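Local coordinates for Alpha/beta hydrolase fold protein (Nakamurella multipartita, PDB 4Y7D) that is probably a hydrolase of the alpha/beta hydrolase fold, with a substrate that is not established, at residues V128-D140 against D250-A262. Residues are numbered along the deposited sequence; the frame is centred on the assembly and turned at random. Where two conformers were deposited one is given.
Sequences VSVAAVSHRYHFD and DSDVDPEFSRFAA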
ATOM      1  N   VAL A 128      10.208   2.903  -2.019  1.00 17.18           N
ATOM      2  CA  VAL A 128       9.186   3.748  -2.609  1.00 18.28           C
ATOM      3  C   VAL A 128       7.982   3.746  -1.686  1.00 18.48           C
ATOM      4  O   VAL A 128       7.376   2.685  -1.439  1.00 17.16           O
ATOM      5  CB  VAL A 128       8.800   3.266  -3.996  1.00 18.96           C
ATOM      6  CG1 VAL A 128       7.689   4.122  -4.600  1.00 19.77           C
ATOM      7  CG2 VAL A 128      10.038   3.303  -4.896  1.00 19.60           C
ATOM      8  N   SER A 129       7.669   4.932  -1.182  1.00 18.21           N
ATOM      9  CA  SER A 129       6.666   5.089  -0.145  1.00 18.70           C
ATOM     10  C   SER A 129       5.563   6.009  -0.643  1.00 18.76           C
ATOM     11  O   SER A 129       5.728   7.239  -0.760  1.00 18.18           O
ATOM     12  CB  SER A 129       7.305   5.602   1.094  1.00 20.39           C
ATOM     13  OG  SER A 129       6.356   5.744   2.100  1.00 23.22           O
ATOM     14  N   VAL A 130       4.410   5.409  -0.909  1.00 17.60           N
ATOM     15  CA  VAL A 130       3.289   6.113  -1.564  1.00 17.69           C
ATOM     16  C   VAL A 130       2.268   6.460  -0.486  1.00 17.36           C
ATOM     17  O   VAL A 130       1.740   5.557   0.172  1.00 17.36           O
ATOM     18  CB  VAL A 130       2.659   5.210  -2.614  1.00 17.93           C
ATOM     19  CG1 VAL A 130       1.555   5.930  -3.394  1.00 18.51           C
ATOM     20  CG2 VAL A 130       3.760   4.734  -3.581  1.00 19.04           C
ATOM     21  N   ALA A 131       1.992   7.760  -0.332  1.00 17.00           N
ATOM     22  CA  ALA A 131       0.965   8.257   0.602  1.00 18.24           C
ATOM     23  C   ALA A 131       0.909   7.395   1.853  1.00 18.26           C
ATOM     24  O   ALA A 131      -0.147   6.852   2.211  1.00 18.60           O
ATOM     25  CB  ALA A 131      -0.383   8.323  -0.088  1.00 18.66           C
ATOM     26  N   ALA A 132       2.046   7.291   2.538  1.00 18.03           N
ATOM     27  CA  ALA A 132       2.234   6.302   3.595  1.00 17.50           C
ATOM     28  C   ALA A 132       2.164   6.925   4.969  1.00 17.30           C
ATOM     29  O   ALA A 132       2.720   8.008   5.227  1.00 18.08           O
ATOM     30  CB  ALA A 132       3.553   5.570   3.418  1.00 18.16           C
ATOM     31  N   VAL A 133       1.541   6.197   5.887  1.00 17.87           N
ATOM     32  CA  VAL A 133       1.522   6.611   7.256  1.00 17.57           C
ATOM     33  C   VAL A 133       2.946   6.573   7.850  1.00 17.84           C
ATOM     34  O   VAL A 133       3.556   5.522   7.956  1.00 17.85           O
ATOM     35  CB  VAL A 133       0.549   5.761   8.088  1.00 18.08           C
ATOM     36  CG1 VAL A 133       0.624   6.114   9.565  1.00 18.41           C
ATOM     37  CG2 VAL A 133      -0.890   5.927   7.606  1.00 18.72           C
ATOM     38  N   SER A 134       3.398   7.730   8.305  1.00 17.42           N
ATOM     39  CA  SER A 134       4.806   7.956   8.698  1.00 18.28           C
ATOM     40  C   SER A 134       4.941   8.400  10.151  1.00 18.31           C
ATOM     41  O   SER A 134       6.084   8.577  10.656  1.00 18.00           O
ATOM     42  CB  SER A 134       5.447   8.982   7.764  1.00 17.59           C
ATOM     43  OG  SER A 134       4.729  10.219   7.820  1.00 17.49           O
ATOM     44  N   HIS A 135       3.802   8.563  10.841  1.00 20.08           N
ATOM     45  CA  HIS A 135       3.804   8.918  12.239  1.00 19.45           C
ATOM     46  C   HIS A 135       2.432   8.593  12.792  1.00 19.67           C
ATOM     47  O   HIS A 135       1.634   7.990  12.099  1.00 19.19           O
ATOM     48  CB  HIS A 135       4.238  10.379  12.504  1.00 21.02           C
ATOM     49  CG  HIS A 135       3.331  11.446  11.927  1.00 21.87           C
ATOM     50  ND1 HIS A 135       2.044  11.664  12.372  1.00 22.43           N
ATOM     51  CD2 HIS A 135       3.562  12.393  10.978  1.00 22.50           C
ATOM     52  CE1 HIS A 135       1.520  12.693  11.712  1.00 23.92           C
ATOM     53  NE2 HIS A 135       2.417  13.132  10.844  1.00 22.29           N
ATOM     54  N   ARG A 136       2.198   8.842  14.081  1.00 20.52           N
ATOM     55  CA  ARG A 136       0.933   8.505  14.693  1.00 21.03           C
ATOM     56  C   ARG A 136      -0.247   8.978  13.827  1.00 21.94           C
ATOM     57  O   ARG A 136      -0.259  10.104  13.324  1.00 20.10           O
ATOM     58  CB  ARG A 136       0.798   9.098  16.089  1.00 22.41           C
ATOM     59  CG  ARG A 136      -0.444   8.635  16.840  1.00 23.15           C
ATOM     60  CD  ARG A 136      -0.421   9.083  18.308  1.00 24.80           C
ATOM     61  NE  ARG A 136       0.605   8.359  19.066  1.00 24.92           N
ATOM     62  CZ  ARG A 136       0.634   8.328  20.416  1.00 28.19           C
ATOM     63  NH1 ARG A 136      -0.259   8.981  21.137  1.00 27.82           N
ATOM     64  NH2 ARG A 136       1.566   7.622  21.060  1.00 30.01           N
ATOM     65  N   TYR A 137      -1.253   8.120  13.728  1.00 23.19           N
ATOM     66  CA  TYR A 137      -2.407   8.367  12.874  0.70 24.63           C
ATOM     67  C   TYR A 137      -3.649   7.893  13.555  1.00 25.47           C
ATOM     68  O   TYR A 137      -3.661   6.801  14.136  1.00 25.45           O
ATOM     69  CB  TYR A 137      -2.281   7.662  11.535  0.70 24.18           C
ATOM     70  CG  TYR A 137      -3.607   7.495  10.801  0.70 26.21           C
ATOM     71  CD1 TYR A 137      -4.053   8.452   9.892  0.70 27.59           C
ATOM     72  CD2 TYR A 137      -4.408   6.384  11.023  0.70 27.16           C
ATOM     73  CE1 TYR A 137      -5.276   8.312   9.221  0.70 28.40           C
ATOM     74  CE2 TYR A 137      -5.630   6.227  10.367  0.70 27.77           C
ATOM     75  CZ  TYR A 137      -6.050   7.180   9.456  0.70 28.18           C
ATOM     76  OH  TYR A 137      -7.258   7.001   8.829  0.70 30.45           O
ATOM     77  N   HIS A 138      -4.697   8.724  13.503  1.00 26.39           N
ATOM     78  CA  HIS A 138      -6.020   8.372  14.073  1.00 30.94           C
ATOM     79  C   HIS A 138      -7.099   8.256  12.987  1.00 36.24           C
ATOM     80  O   HIS A 138      -7.292   9.158  12.172  1.00 39.27           O
ATOM     81  CB  HIS A 138      -6.417   9.420  15.059  1.00 32.30           C
ATOM     82  CG  HIS A 138      -5.555   9.418  16.269  1.00 32.35           C
ATOM     83  ND1 HIS A 138      -5.656   8.448  17.236  1.00 34.21           N
ATOM     84  CD2 HIS A 138      -4.537  10.226  16.636  1.00 31.57           C
ATOM     85  CE1 HIS A 138      -4.775   8.704  18.185  1.00 35.19           C
ATOM     86  NE2 HIS A 138      -4.065   9.761  17.826  1.00 32.67           N
ATOM     87  N   PHE A 139      -7.698   7.082  12.936  1.00 37.51           N
ATOM     88  CA  PHE A 139      -8.773   6.759  11.995  0.60 40.63           C
ATOM     89  C   PHE A 139     -10.045   7.481  12.430  1.00 41.41           C
ATOM     90  O   PHE A 139     -10.410   7.430  13.581  1.00 42.98           O
ATOM     91  CB  PHE A 139      -8.967   5.235  12.026  0.60 40.74           C
ATOM     92  CG  PHE A 139     -10.169   4.702  11.273  0.60 41.15           C
ATOM     93  CD1 PHE A 139     -10.383   5.006   9.937  0.60 39.89           C
ATOM     94  CD2 PHE A 139     -11.064   3.811  11.914  0.60 42.04           C
ATOM     95  CE1 PHE A 139     -11.471   4.457   9.258  0.60 40.26           C
ATOM     96  CE2 PHE A 139     -12.141   3.267  11.239  0.60 40.73           C
ATOM     97  CZ  PHE A 139     -12.337   3.594   9.904  0.60 41.44           C
ATOM     98  N   ASP A 140     -10.688   8.177  11.501  1.00 49.19           N
ATOM     99  CA  ASP A 140     -12.052   8.660  11.724  0.60 53.85           C
ATOM    100  C   ASP A 140     -12.986   7.508  11.322  1.00 54.50           C
ATOM    101  O   ASP A 140     -12.916   6.999  10.182  1.00 57.11           O
ATOM    102  CB  ASP A 140     -12.370   9.988  10.979  0.60 54.67           C
ATOM    103  CG  ASP A 140     -11.617  10.148   9.654  0.60 52.39           C
ATOM    104  OD1 ASP A 140     -11.592   9.196   8.845  0.60 50.50           O
ATOM    105  OD2 ASP A 140     -11.072  11.252   9.425  0.60 49.93           O
ATOM    106  N   ASP A 250      -5.164  14.227  -1.544  1.00 20.51           N
ATOM    107  CA  ASP A 250      -5.379  12.968  -0.818  1.00 20.81           C
ATOM    108  C   ASP A 250      -6.155  13.299   0.456  1.00 21.66           C
ATOM    109  O   ASP A 250      -5.679  14.100   1.278  1.00 22.09           O
ATOM    110  CB  ASP A 250      -4.031  12.364  -0.458  1.00 19.89           C
ATOM    111  CG  ASP A 250      -4.097  10.935  -0.030  1.00 20.02           C
ATOM    112  OD1 ASP A 250      -5.085  10.479   0.598  1.00 20.68           O
ATOM    113  OD2 ASP A 250      -3.102  10.244  -0.320  1.00 19.72           O
ATOM    114  N   SER A 251      -7.309  12.651   0.637  1.00 22.33           N
ATOM    115  CA  SER A 251      -8.113  12.858   1.834  1.00 23.94           C
ATOM    116  C   SER A 251      -7.999  11.677   2.805  1.00 23.96           C
ATOM    117  O   SER A 251      -8.679  11.665   3.833  1.00 24.05           O
ATOM    118  CB  SER A 251      -9.576  13.019   1.428  1.00 24.43           C
ATOM    119  OG  SER A 251     -10.045  11.822   0.816  1.00 25.14           O
ATOM    120  N   ASP A 252      -7.190  10.699   2.466  1.00 22.46           N
ATOM    121  CA  ASP A 252      -7.079   9.473   3.248  1.00 23.65           C
ATOM    122  C   ASP A 252      -5.810   9.544   4.128  1.00 23.18           C
ATOM    123  O   ASP A 252      -5.884   9.494   5.371  1.00 23.15           O
ATOM    124  CB  ASP A 252      -7.011   8.307   2.250  1.00 24.68           C
ATOM    125  CG  ASP A 252      -7.253   6.946   2.898  1.00 27.96           C
ATOM    126  OD1 ASP A 252      -6.802   6.788   4.044  1.00 30.41           O
ATOM    127  OD2 ASP A 252      -7.859   6.047   2.243  1.00 26.26           O
ATOM    128  N   VAL A 253      -4.648   9.714   3.491  1.00 21.33           N
ATOM    129  CA  VAL A 253      -3.402   9.977   4.220  1.00 20.36           C
ATOM    130  C   VAL A 253      -2.949  11.374   3.837  1.00 20.60           C
ATOM    131  O   VAL A 253      -2.573  11.632   2.660  1.00 21.79           O
ATOM    132  CB  VAL A 253      -2.328   8.919   3.897  1.00 19.29           C
ATOM    133  CG1 VAL A 253      -0.972   9.275   4.514  1.00 19.39           C
ATOM    134  CG2 VAL A 253      -2.800   7.562   4.390  1.00 20.70           C
ATOM    135  N   ASP A 254      -3.029  12.285   4.780  1.00 20.84           N
ATOM    136  CA  ASP A 254      -2.698  13.677   4.478  1.00 21.71           C
ATOM    137  C   ASP A 254      -1.321  13.855   3.841  1.00 20.68           C
ATOM    138  O   ASP A 254      -0.380  13.166   4.211  1.00 19.82           O
ATOM    139  CB  ASP A 254      -2.751  14.587   5.701  1.00 23.50           C
ATOM    140  CG  ASP A 254      -2.820  16.039   5.300  1.00 25.25           C
ATOM    141  OD1 ASP A 254      -3.956  16.551   4.977  1.00 29.92           O
ATOM    142  OD2 ASP A 254      -1.795  16.706   5.309  1.00 23.62           O
ATOM    143  N   PRO A 255      -1.220  14.751   2.849  1.00 21.18           N
ATOM    144  CA  PRO A 255       0.113  15.048   2.278  1.00 20.85           C
ATOM    145  C   PRO A 255       1.213  15.373   3.313  1.00 20.29           C
ATOM    146  O   PRO A 255       2.423  15.134   3.047  1.00 19.80           O
ATOM    147  CB  PRO A 255      -0.164  16.200   1.324  1.00 21.10           C
ATOM    148  CG  PRO A 255      -1.564  15.903   0.833  1.00 21.47           C
ATOM    149  CD  PRO A 255      -2.299  15.409   2.091  1.00 21.38           C
ATOM    150  N   GLU A 256       0.830  15.900   4.483  1.00 19.93           N
ATOM    151  CA  GLU A 256       1.807  16.214   5.532  1.00 21.80           C
ATOM    152  C   GLU A 256       2.585  14.980   5.952  1.00 20.28           C
ATOM    153  O   GLU A 256       3.772  15.087   6.373  1.00 20.94           O
ATOM    154  CB  GLU A 256       1.113  16.821   6.802  1.00 24.77           C
ATOM    155  CG  GLU A 256       2.043  17.101   8.001  1.00 30.58           C
ATOM    156  CD  GLU A 256       2.284  15.923   9.047  1.00 32.81           C
ATOM    157  OE1 GLU A 256       1.561  14.868   9.015  1.00 34.25           O
ATOM    158  OE2 GLU A 256       3.216  16.092   9.932  1.00 36.94           O
ATOM    159  N   PHE A 257       1.967  13.794   5.872  1.00 19.14           N
ATOM    160  CA  PHE A 257       2.708  12.587   6.228  1.00 17.79           C
ATOM    161  C   PHE A 257       3.905  12.395   5.283  1.00 17.45           C
ATOM    162  O   PHE A 257       5.011  11.957   5.729  1.00 16.84           O
ATOM    163  CB  PHE A 257       1.852  11.337   6.177  1.00 18.59           C
ATOM    164  CG  PHE A 257       0.899  11.189   7.353  1.00 19.70           C
ATOM    165  CD1 PHE A 257       1.331  10.641   8.521  1.00 20.05           C
ATOM    166  CD2 PHE A 257      -0.423  11.586   7.261  1.00 21.47           C
ATOM    167  CE1 PHE A 257       0.483  10.511   9.606  1.00 21.29           C
ATOM    168  CE2 PHE A 257      -1.293  11.472   8.358  1.00 22.73           C
ATOM    169  CZ  PHE A 257      -0.830  10.915   9.526  1.00 23.30           C
ATOM    170  N   SER A 258       3.668  12.675   4.017  1.00 16.89           N
ATOM    171  CA  SER A 258       4.765  12.535   3.044  1.00 17.53           C
ATOM    172  C   SER A 258       5.846  13.637   3.137  1.00 19.50           C
ATOM    173  O   SER A 258       7.036  13.360   2.903  1.00 19.50           O
ATOM    174  CB  SER A 258       4.198  12.487   1.649  1.00 17.81           C
ATOM    175  OG  SER A 258       3.434  11.295   1.393  1.00 18.85           O
ATOM    176  N   ARG A 259       5.446  14.876   3.400  1.00 19.95           N
ATOM    177  CA  ARG A 259       6.412  15.967   3.589  1.00 22.15           C
ATOM    178  C   ARG A 259       7.264  15.686   4.805  1.00 20.09           C
ATOM    179  O   ARG A 259       8.454  15.887   4.770  1.00 19.75           O
ATOM    180  CB  ARG A 259       5.718  17.341   3.737  1.00 26.15           C
ATOM    181  CG  ARG A 259       5.395  17.989   2.411  1.00 32.78           C
ATOM    182  CD  ARG A 259       5.020  19.484   2.553  1.00 36.42           C
ATOM    183  NE  ARG A 259       3.699  19.523   3.193  1.00 45.48           N
ATOM    184  CZ  ARG A 259       2.514  19.361   2.567  1.00 46.78           C
ATOM    185  NH1 ARG A 259       2.436  19.230   1.228  1.00 42.49           N
ATOM    186  NH2 ARG A 259       1.395  19.341   3.310  1.00 42.10           N
ATOM    187  N   PHE A 260       6.644  15.185   5.884  1.00 19.06           N
ATOM    188  CA  PHE A 260       7.366  14.797   7.068  1.00 18.98           C
ATOM    189  C   PHE A 260       8.377  13.707   6.733  1.00 18.45           C
ATOM    190  O   PHE A 260       9.511  13.780   7.173  1.00 19.17           O
ATOM    191  CB  PHE A 260       6.404  14.281   8.164  1.00 18.95           C
ATOM    192  CG  PHE A 260       7.078  13.697   9.366  1.00 19.64           C
ATOM    193  CD1 PHE A 260       7.676  14.513  10.293  1.00 20.19           C
ATOM    194  CD2 PHE A 260       7.063  12.344   9.606  1.00 19.41           C
ATOM    195  CE1 PHE A 260       8.287  13.973  11.395  1.00 20.71           C
ATOM    196  CE2 PHE A 260       7.665  11.798  10.722  1.00 20.53           C
ATOM    197  CZ  PHE A 260       8.262  12.640  11.630  1.00 21.07           C
ATOM    198  N   ALA A 261       7.934  12.668   6.036  1.00 18.15           N
ATOM    199  CA  ALA A 261       8.781  11.525   5.722  1.00 17.42           C
ATOM    200  C   ALA A 261       9.980  11.978   4.899  1.00 17.76           C
ATOM    201  O   ALA A 261      11.106  11.612   5.238  1.00 17.96           O
ATOM    202  CB  ALA A 261       7.983  10.442   5.016  1.00 16.97           C
ATOM    203  N   ALA A 262       9.750  12.814   3.874  1.00 17.55           N
ATOM    204  CA  ALA A 262      10.838  13.292   3.048  1.00 19.23           C
ATOM    205  C   ALA A 262      11.833  14.140   3.844  1.00 20.21           C
ATOM    206  O   ALA A 262      13.049  14.063   3.608  1.00 21.44           O
ATOM    207  CB  ALA A 262      10.327  14.018   1.836  1.00 19.44           C
TER
HETATM  208  O   HOH W   1       4.384   8.751   1.448  1.00 17.55           O
HETATM  209  O   HOH W   2       5.040   8.907   4.195  1.00 18.74           O
HETATM  210  O   HOH W   3      -8.054   8.882   6.833  1.00 41.27           O
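Ala-131 turns its carbonyl into the side chain of Val-253, its O lying 3.4 Å from CG1, while its CB meets OD2 of Asp-250 at 3.3 Å. Asp-250 OD1 takes the amides of Asp-252 and Val-253, and OD2 is hydrogen-bonded to ND1 of His-278. Ser-134 OG, held between its own backbone N and carbonyl carbon (chi1 59°), donates to Phe-257 O at 2.7 Å; Ala-261 N reaches the same oxygen from the opposite face of its plane. Phe-257 CE1 lies against one face of the His-135 ring, near its rim, in an offset stack with planes 28° apart, and the histidine turns an edge to the face of Phe-260. NE2 donates in the ring plane to the syn lone pair of Glu-256 OE1 (2.7 Å, 160°), while ND1 donates to Arg-136 O, and the two bonds together fix the ring's rotation. With an alanine in place of His-135, the Glu-256 carboxylate is likely to lose its mate and a gap to open beside Phe-257 and Phe-260. In the conformer given, Phe-257 CZ meets the edge of the Tyr-137 ring near CD1. The loop leaving strand 124-130 is thus clamped onto helix 255-264 beside the Asp-250–His-278 pair, consistent with the acid and histidine of an alpha/beta hydrolase catalytic triad.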